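Local coordinates for PKS_KS domain-containing protein (Photorhabdus luminescens subsp. laumondii, PDB 6SMO) that probably catalyses the condensation step of 3-oxoacyl-[acyl-carrier-protein] synthesis as a beta-ketoacyl synthase, and carries a bound polyketone aldehyde chain, at residues 123-128 and 178-183; 292-297 and 305-310; 330-335 and 373-378. One frame throughout, in Å; residues are numbered along the deposited sequence.

Contact 1 (123-128 and 178-183)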
loop_
_atom_site.group_PDB
_atom_site.type_symbol
_atom_site.label_atom_id
_atom_site.label_comp_id
_atom_site.label_asym_id
_atom_site.label_seq_id
_atom_site.Cartn_x
_atom_site.Cartn_y
_atom_site.Cartn_z
ATOM N N PHE B 123 6.696 -1.944 -22.252
ATOM C CA PHE B 123 5.331 -1.570 -21.791
ATOM C C PHE B 123 4.997 -2.329 -20.502
ATOM O O PHE B 123 4.956 -3.576 -20.537
ATOM C CB PHE B 123 4.300 -1.847 -22.889
ATOM C CG PHE B 123 2.861 -1.725 -22.451
ATOM C CD1 PHE B 123 2.420 -0.605 -21.762
ATOM C CD2 PHE B 123 1.945 -2.726 -22.735
ATOM C CE1 PHE B 123 1.098 -0.494 -21.359
ATOM C CE2 PHE B 123 0.621 -2.612 -22.335
ATOM C CZ PHE B 123 0.201 -1.497 -21.646
ATOM N N GLY B 124 4.762 -1.594 -19.407
ATOM C CA GLY B 124 4.504 -2.147 -18.061
ATOM C C GLY B 124 3.248 -1.570 -17.430
ATOM O O GLY B 124 2.810 -0.488 -17.865
ATOM N N VAL B 125 2.697 -2.265 -16.429
ATOM C CA VAL B 125 1.441 -1.891 -15.711
ATOM C C VAL B 125 1.790 -1.530 -14.261
ATOM O O VAL B 125 2.758 -2.101 -13.724
ATOM C CB VAL B 125 0.400 -3.026 -15.775
ATOM C CG1 VAL B 125 -0.876 -2.681 -15.021
ATOM C CG2 VAL B 125 0.076 -3.409 -17.210
ATOM N N ALA B 126 1.025 -0.612 -13.664
ATOM C CA ALA B 126 1.126 -0.200 -12.243
ATOM C C ALA B 126 -0.246 0.279 -11.751
ATOM O O ALA B 126 -0.474 1.504 -11.721
ATOM C CB ALA B 126 2.183 0.867 -12.089
ATOM N N ILE B 127 -1.127 -0.663 -11.398
ATOM C CA ILE B 127 -2.495 -0.394 -10.860
ATOM C C ILE B 127 -2.476 -0.650 -9.350
ATOM O O ILE B 127 -2.280 -1.815 -8.948
ATOM C CB ILE B 127 -3.560 -1.245 -11.583
ATOM C CG1 ILE B 127 -3.607 -0.925 -13.080
ATOM C CG2 ILE B 127 -4.925 -1.074 -10.929
ATOM C CD1 ILE B 127 -4.399 -1.913 -13.904
ATOM N N ALA B 128 -2.678 0.407 -8.557
ATOM C CA ALA B 128 -2.616 0.397 -7.077
ATOM C C ALA B 128 -4.015 0.173 -6.490
ATOM O O ALA B 128 -5.010 0.338 -7.224
ATOM C CB ALA B 128 -2.021 1.692 -6.586
ATOM N N TYR B 178 -3.394 -6.505 -22.850
ATOM C CA TYR B 178 -2.684 -5.597 -23.792
ATOM C C TYR B 178 -1.219 -6.019 -23.974
ATOM O O TYR B 178 -0.485 -5.300 -24.681
ATOM C CB TYR B 178 -2.799 -4.147 -23.309
ATOM C CG TYR B 178 -4.211 -3.717 -23.003
ATOM C CD1 TYR B 178 -5.155 -3.594 -24.011
ATOM C CD2 TYR B 178 -4.613 -3.450 -21.705
ATOM C CE1 TYR B 178 -6.458 -3.210 -23.738
ATOM C CE2 TYR B 178 -5.911 -3.064 -21.414
ATOM C CZ TYR B 178 -6.838 -2.944 -22.435
ATOM O OH TYR B 178 -8.118 -2.567 -22.149
ATOM N N GLY B 179 -0.810 -7.143 -23.372
ATOM C CA GLY B 179 0.510 -7.772 -23.583
ATOM C C GLY B 179 1.651 -6.936 -23.024
ATOM O O GLY B 179 2.608 -6.671 -23.777
ATOM N N ALA B 180 1.559 -6.545 -21.749
ATOM C CA ALA B 180 2.607 -5.809 -21.004
ATOM C C ALA B 180 3.626 -6.807 -20.441
ATOM O O ALA B 180 3.229 -7.634 -19.596
ATOM C CB ALA B 180 1.978 -4.989 -19.905
ATOM N N SER B 181 4.883 -6.734 -20.897
ATOM C CA SER B 181 5.990 -7.650 -20.509
ATOM C C SER B 181 6.971 -6.962 -19.550
ATOM O O SER B 181 7.738 -7.688 -18.892
ATOM C CB SER B 181 6.703 -8.185 -21.723
ATOM O OG SER B 181 5.782 -8.755 -22.640
ATOM N N MET B 182 6.959 -5.625 -19.478
ATOM C CA MET B 182 7.765 -4.824 -18.515
ATOM C C MET B 182 7.124 -4.930 -17.123
ATOM O O MET B 182 5.954 -5.356 -17.046
ATOM C CB MET B 182 7.834 -3.357 -18.959
ATOM C CG MET B 182 8.667 -2.445 -18.068
ATOM S SD MET B 182 10.355 -3.038 -17.797
ATOM C CE MET B 182 10.763 -2.185 -16.276
ATOM N N SER B 183 7.879 -4.582 -16.075
ATOM C CA SER B 183 7.472 -4.588 -14.641
ATOM C C SER B 183 5.961 -4.382 -14.482
ATOM O O SER B 183 5.458 -3.323 -14.910
ATOM C CB SER B 183 8.229 -3.537 -13.869
ATOM O OG SER B 183 7.697 -3.388 -12.559
#

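Contact 2 (292-297 and 305-310)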
loop_
_atom_site.group_PDB
_atom_site.type_symbol
_atom_site.label_atom_id
_atom_site.label_comp_id
_atom_site.label_asym_id
_atom_site.label_seq_id
_atom_site.Cartn_x
_atom_site.Cartn_y
_atom_site.Cartn_z
ATOM N N VAL B 292 6.993 10.948 1.539
ATOM C CA VAL B 292 7.604 10.985 2.902
ATOM C C VAL B 292 6.677 10.262 3.883
ATOM O O VAL B 292 5.576 9.844 3.464
ATOM C CB VAL B 292 7.870 12.434 3.359
ATOM C CG1 VAL B 292 8.833 13.155 2.431
ATOM C CG2 VAL B 292 6.581 13.229 3.512
ATOM N N ASN B 293 7.119 10.130 5.138
ATOM C CA ASN B 293 6.312 9.622 6.279
ATOM C C ASN B 293 6.162 10.746 7.310
ATOM O O ASN B 293 7.072 11.595 7.399
ATOM C CB ASN B 293 6.933 8.373 6.912
ATOM C CG ASN B 293 7.137 7.241 5.929
ATOM O OD1 ASN B 293 6.263 6.955 5.112
ATOM N ND2 ASN B 293 8.282 6.583 6.004
ATOM N N ASN B 294 5.050 10.744 8.051
ATOM C CA ASN B 294 4.762 11.704 9.151
ATOM C C ASN B 294 5.655 11.386 10.354
ATOM O O ASN B 294 6.229 12.334 10.925
ATOM C CB ASN B 294 3.293 11.664 9.586
ATOM C CG ASN B 294 2.394 12.544 8.746
ATOM O OD1 ASN B 294 2.705 13.711 8.515
ATOM N ND2 ASN B 294 1.270 12.003 8.305
ATOM N N ALA B 295 5.748 10.100 10.715
ATOM C CA ALA B 295 6.359 9.594 11.967
ATOM C C ALA B 295 5.636 10.226 13.165
ATOM O O ALA B 295 6.317 10.617 14.135
ATOM C CB ALA B 295 7.842 9.882 11.980
ATOM N N TYR B 296 4.302 10.312 13.087
ATOM C CA TYR B 296 3.421 11.013 14.059
ATOM C C TYR B 296 2.348 10.044 14.572
ATOM O O TYR B 296 2.368 9.715 15.775
ATOM C CB TYR B 296 2.810 12.256 13.406
ATOM C CG TYR B 296 1.856 13.033 14.279
ATOM C CD1 TYR B 296 2.322 13.872 15.279
ATOM C CD2 TYR B 296 0.485 12.938 14.100
ATOM C CE1 TYR B 296 1.451 14.590 16.084
ATOM C CE2 TYR B 296 -0.399 13.650 14.895
ATOM C CZ TYR B 296 0.085 14.479 15.890
ATOM O OH TYR B 296 -0.782 15.181 16.675
ATOM N N HIS B 297 1.444 9.608 13.688
ATOM C CA HIS B 297 0.318 8.685 14.000
ATOM C C HIS B 297 -0.097 7.929 12.732
ATOM O O HIS B 297 0.260 8.388 11.627
ATOM C CB HIS B 297 -0.857 9.459 14.614
ATOM C CG HIS B 297 -1.660 8.664 15.589
ATOM N ND1 HIS B 297 -1.302 8.555 16.919
ATOM C CD2 HIS B 297 -2.796 7.948 15.444
ATOM C CE1 HIS B 297 -2.180 7.803 17.548
ATOM N NE2 HIS B 297 -3.108 7.417 16.665
ATOM N N GLY B 305 1.549 20.603 9.705
ATOM C CA GLY B 305 1.696 20.034 8.350
ATOM C C GLY B 305 3.088 20.253 7.783
ATOM O O GLY B 305 3.188 20.669 6.611
ATOM N N MET B 306 4.127 19.973 8.579
ATOM C CA MET B 306 5.557 20.155 8.205
ATOM C C MET B 306 5.988 19.046 7.237
ATOM O O MET B 306 6.743 19.353 6.294
ATOM C CB MET B 306 6.461 20.128 9.443
ATOM C CG MET B 306 6.265 21.316 10.367
ATOM S SD MET B 306 6.917 22.859 9.680
ATOM C CE MET B 306 6.696 23.958 11.079
ATOM N N ALA B 307 5.533 17.809 7.470
ATOM C CA ALA B 307 5.865 16.612 6.661
ATOM C C ALA B 307 5.370 16.803 5.222
ATOM O O ALA B 307 6.180 16.620 4.292
ATOM C CB ALA B 307 5.268 15.376 7.289
ATOM N N MET B 308 4.092 17.163 5.058
ATOM C CA MET B 308 3.445 17.412 3.740
ATOM C C MET B 308 4.173 18.556 3.022
ATOM O O MET B 308 4.363 18.449 1.796
ATOM C CB MET B 308 1.962 17.763 3.910
ATOM C CG MET B 308 1.265 18.167 2.619
ATOM S SD MET B 308 1.403 16.927 1.304
ATOM C CE MET B 308 -0.146 16.049 1.509
ATOM N N ALA B 309 4.562 19.603 3.759
ATOM C CA ALA B 309 5.297 20.784 3.246
ATOM C C ALA B 309 6.661 20.354 2.692
ATOM O O ALA B 309 7.063 20.892 1.642
ATOM C CB ALA B 309 5.447 21.821 4.333
ATOM N N ARG B 310 7.340 19.423 3.371
ATOM C CA ARG B 310 8.665 18.885 2.955
ATOM C C ARG B 310 8.492 18.040 1.685
ATOM O O ARG B 310 9.385 18.097 0.819
ATOM C CB ARG B 310 9.313 18.067 4.079
ATOM C CG ARG B 310 10.832 18.012 3.995
ATOM C CD ARG B 310 11.489 17.232 5.120
ATOM N NE ARG B 310 11.815 15.862 4.737
ATOM C CZ ARG B 310 11.063 14.787 4.973
ATOM N NH1 ARG B 310 11.479 13.596 4.572
ATOM N NH2 ARG B 310 9.906 14.891 5.606
HETATM O O HOH W 1 1.932 16.584 7.575
#

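Contact 3 (330-335 and 373-378)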
loop_
_atom_site.group_PDB
_atom_site.type_symbol
_atom_site.label_atom_id
_atom_site.label_comp_id
_atom_site.label_asym_id
_atom_site.label_seq_id
_atom_site.Cartn_x
_atom_site.Cartn_y
_atom_site.Cartn_z
ATOM N N SER B 330 -4.370 20.706 -6.745
ATOM C CA SER B 330 -5.431 19.674 -6.592
ATOM C C SER B 330 -5.231 18.952 -5.255
ATOM O O SER B 330 -4.602 17.877 -5.249
ATOM C CB SER B 330 -5.427 18.705 -7.748
ATOM O OG SER B 330 -6.379 17.670 -7.544
ATOM N N ALA B 331 -5.739 19.527 -4.161
ATOM C CA ALA B 331 -5.522 19.039 -2.779
ATOM C C ALA B 331 -6.279 17.724 -2.561
ATOM O O ALA B 331 -7.254 17.465 -3.296
ATOM C CB ALA B 331 -5.942 20.085 -1.777
ATOM N N HIS B 332 -5.849 16.980 -1.540
ATOM C CA HIS B 332 -6.451 15.686 -1.138
ATOM C C HIS B 332 -7.892 15.931 -0.693
ATOM O O HIS B 332 -8.765 15.221 -1.189
ATOM C CB HIS B 332 -5.584 15.087 -0.028
ATOM C CG HIS B 332 -6.035 13.768 0.481
ATOM N ND1 HIS B 332 -5.744 12.605 -0.161
ATOM C CD2 HIS B 332 -6.732 13.430 1.578
ATOM C CE1 HIS B 332 -6.256 11.602 0.508
ATOM N NE2 HIS B 332 -6.864 12.081 1.574
ATOM N N GLY B 333 -8.106 16.927 0.175
ATOM C CA GLY B 333 -9.442 17.391 0.608
ATOM C C GLY B 333 -10.431 16.316 1.022
ATOM O O GLY B 333 -11.489 16.275 0.399
ATOM N N SER B 334 -10.113 15.466 1.996
ATOM C CA SER B 334 -11.043 14.385 2.432
ATOM C C SER B 334 -12.314 14.905 3.131
ATOM O O SER B 334 -13.294 14.154 3.197
ATOM C CB SER B 334 -10.343 13.331 3.237
ATOM O OG SER B 334 -9.646 13.902 4.321
ATOM N N SER B 335 -12.265 16.108 3.698
ATOM C CA SER B 335 -13.384 16.742 4.448
ATOM C C SER B 335 -13.443 16.187 5.878
ATOM O O SER B 335 -14.550 16.139 6.448
ATOM C CB SER B 335 -14.705 16.579 3.729
ATOM O OG SER B 335 -15.722 17.345 4.357
ATOM N N ALA B 373 -8.068 4.914 -5.103
ATOM C CA ALA B 373 -8.702 5.293 -6.384
ATOM C C ALA B 373 -8.896 6.812 -6.502
ATOM O O ALA B 373 -8.830 7.306 -7.624
ATOM C CB ALA B 373 -9.980 4.526 -6.584
ATOM N N ALA B 374 -9.145 7.511 -5.392
ATOM C CA ALA B 374 -9.368 8.974 -5.369
ATOM C C ALA B 374 -8.157 9.713 -5.938
ATOM O O ALA B 374 -8.371 10.690 -6.636
ATOM C CB ALA B 374 -9.640 9.422 -3.959
ATOM N N ASN B 375 -6.939 9.262 -5.645
ATOM C CA ASN B 375 -5.723 9.925 -6.182
ATOM C C ASN B 375 -5.724 9.886 -7.710
ATOM O O ASN B 375 -5.458 10.916 -8.308
ATOM C CB ASN B 375 -4.447 9.231 -5.716
ATOM C CG ASN B 375 -4.338 9.162 -4.215
ATOM O OD1 ASN B 375 -4.826 10.041 -3.520
ATOM N ND2 ASN B 375 -3.691 8.129 -3.714
ATOM N N ALA B 376 -6.029 8.724 -8.282
ATOM C CA ALA B 376 -6.039 8.449 -9.739
ATOM C C ALA B 376 -7.165 9.239 -10.417
ATOM O O ALA B 376 -6.893 9.864 -11.460
ATOM C CB ALA B 376 -6.182 6.967 -9.983
ATOM N N ILE B 377 -8.375 9.210 -9.847
ATOM C CA ILE B 377 -9.584 9.903 -10.393
ATOM C C ILE B 377 -9.315 11.415 -10.412
ATOM O O ILE B 377 -9.655 12.061 -11.423
ATOM C CB ILE B 377 -10.853 9.543 -9.589
ATOM C CG1 ILE B 377 -11.195 8.054 -9.699
ATOM C CG2 ILE B 377 -12.031 10.409 -10.017
ATOM C CD1 ILE B 377 -12.086 7.543 -8.590
ATOM N N GLU B 378 -8.729 11.952 -9.335
ATOM C CA GLU B 378 -8.342 13.385 -9.213
ATOM C C GLU B 378 -7.191 13.697 -10.178
ATOM O O GLU B 378 -7.145 14.835 -10.680
ATOM C CB GLU B 378 -7.942 13.720 -7.774
ATOM C CG GLU B 378 -9.117 13.814 -6.820
ATOM C CD GLU B 378 -8.742 13.773 -5.348
ATOM O OE1 GLU B 378 -7.727 14.398 -4.976
ATOM O OE2 GLU B 378 -9.466 13.111 -4.573
HETATM O O HOH W 2 -6.334 12.333 -3.400
#

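Contact 1 (123-128 and 178-183)
The chi1 of 170° at Phe-123 swings its ring to the side where Ala-180 lies, and at Val-125 the CG2 branch, anti to the carbonyl carbon, is turned to the Ala-180 CB as well. These residues belong to a beta-alpha-beta crossover of the thiolase-like fold: strand 123-128 is followed, after a long excursion, by helix 169-178, and residues 178-183 lead back to strand 184-185, which lies parallel beside 123-128. Gly-179, with positive phi, takes the chain out of the helix. Ala-180 then supplies the apolar centre of the contact, its CB 3.6 Å from Phe-123 CD2 and 3.7 Å from Val-125 CG2. Farther round the ring, Phe-123 CE2 meets CB of Tyr-178 at 3.9 Å, while the carbonyl oxygens of Tyr-178 and Gly-179 lie at the ring edge, near its plane. The Tyr-178 hydroxyl turns elsewhere, bonding Glu-105. Toward strand 184-185 the contact becomes backbone to backbone, and Val-125 N gives a weak, bent bond to Ser-183 O. On the far side Ser-183 OG is held by Asp-249 and Tyr-168 of the neighbouring Ketoacyl_synth_N domain-containing protein, which ties the crossover to the subunit interface. The firmer link is Met-182 N to Phe-123 O at 3.1 Å, whose donor stands 48° above the carbonyl plane.

Contact 2 (292-297 and 305-310)
Val-292 meets Arg-310 through its CG1 methyl, which lies over one face of the guanidinium, 3.4 Å from NH1 and 3.8 Å from CZ of Arg-310. The other branch, CG2 of Val-292, turns to the helix backbone and rests 3.5 Å from Ala-307 O. Farther along 292-297, Asn-294 OD1 touches the CB of Ala-307 at 3.3 Å. A valine, an asparagine, a small alanine and the flat end of an arginine thus make up the first shell, joining the end of strand 284-293 to the start of helix 306-319, the next helix in the chain, in the C-terminal half of the ketosynthase fold.

The second shell explains how these groups are placed. Arg-310 runs straight as far as CD and then bends at chi3, 98°, which carries its guanidinium across the valine. Arg-310 also packs on Asn-94 of the neighbouring Ketoacyl_synth_N domain-containing protein. Asn-294 OD1 accepts a bond from His-432 NE2 and a second from a water at 3.1 Å; that water also takes a weak bond from Met-308 N. Because Met-308 N is in the first helical turn, where the helix itself supplies no acceptor, the water links the asparagine OD1 to that turn, though weakly on the helix side, just beyond the N-cap Gly-305. His-432, on strand 431-438, also pairs through its backbone with Val-292 and packs on Ala-307.

Strand end and helix start are therefore joined by van der Waals contact and by one water, with His-432 bonding Asn-294 and the neighbouring subunit packing on Arg-310; the pi face of the guanidinium, generally less well hydrated than its N-H edge, can accept a methyl while the group keeps its charge.

Contact 3 (330-335 and 373-378)
Glu-378 reaches from helix 372-388 to the loop 330-335 with its CG anti to the carbonyl carbon, chi1 -74°, and an extended chain beyond. This is the denser part of the contact. Glu-378 OE1 lies 3.5 Å from Ala-331 O. Lys-364 forms a salt bridge with OE2 of the same carboxylate and also bonds His-332 O, so one ammonium clasps loop and helix together.

The looser part is the His-332 ring, whose edge faces Asn-375 with ND1 4.3 Å from OD1, and a water set to one side links the two. It donates to Glu-378 OE1 at 2.9 Å and to Asn-375 OD1 at 2.7 Å, and accepts a weak bond from His-332 ND1. Beyond lies the polyketone pocket: Asn-375 ND2 bonds the carbonyl of the pocket residue Cys-191, and the His-332 ring meets that of His-369, also of the pocket, steeply. This grouping is consistent with the Cys-His-His site of ketosynthases.

The loop leaves strand 326-330 and is pinned by Glu-343 of helix 337-350, while helix 372-388 lays Ala-376 against Ala-217 of strand 212-219.

In the fold
Chemistry follows local surroundings in these three cases, not distance from the middle of the chain. Contact 3, its centre about 5 Å from the centre of the chain, touches no other protein chain, and works through water, a carboxylate and a lysine beside the ligand pocket. Contacts 1 and 2 have their centres about 19 Å from that point, and the partner Ketoacyl_synth_N chain reaches each. Contact 1 is nevertheless buried, with apolar packing and backbone bonds; contact 2 is only partly so, and relies on packing and one water. All three reach the same mixed sheet, contact 3 through Ser-330 at the end of strand 326-330, though the centres of contacts 1 and 2 stand 31 Å apart.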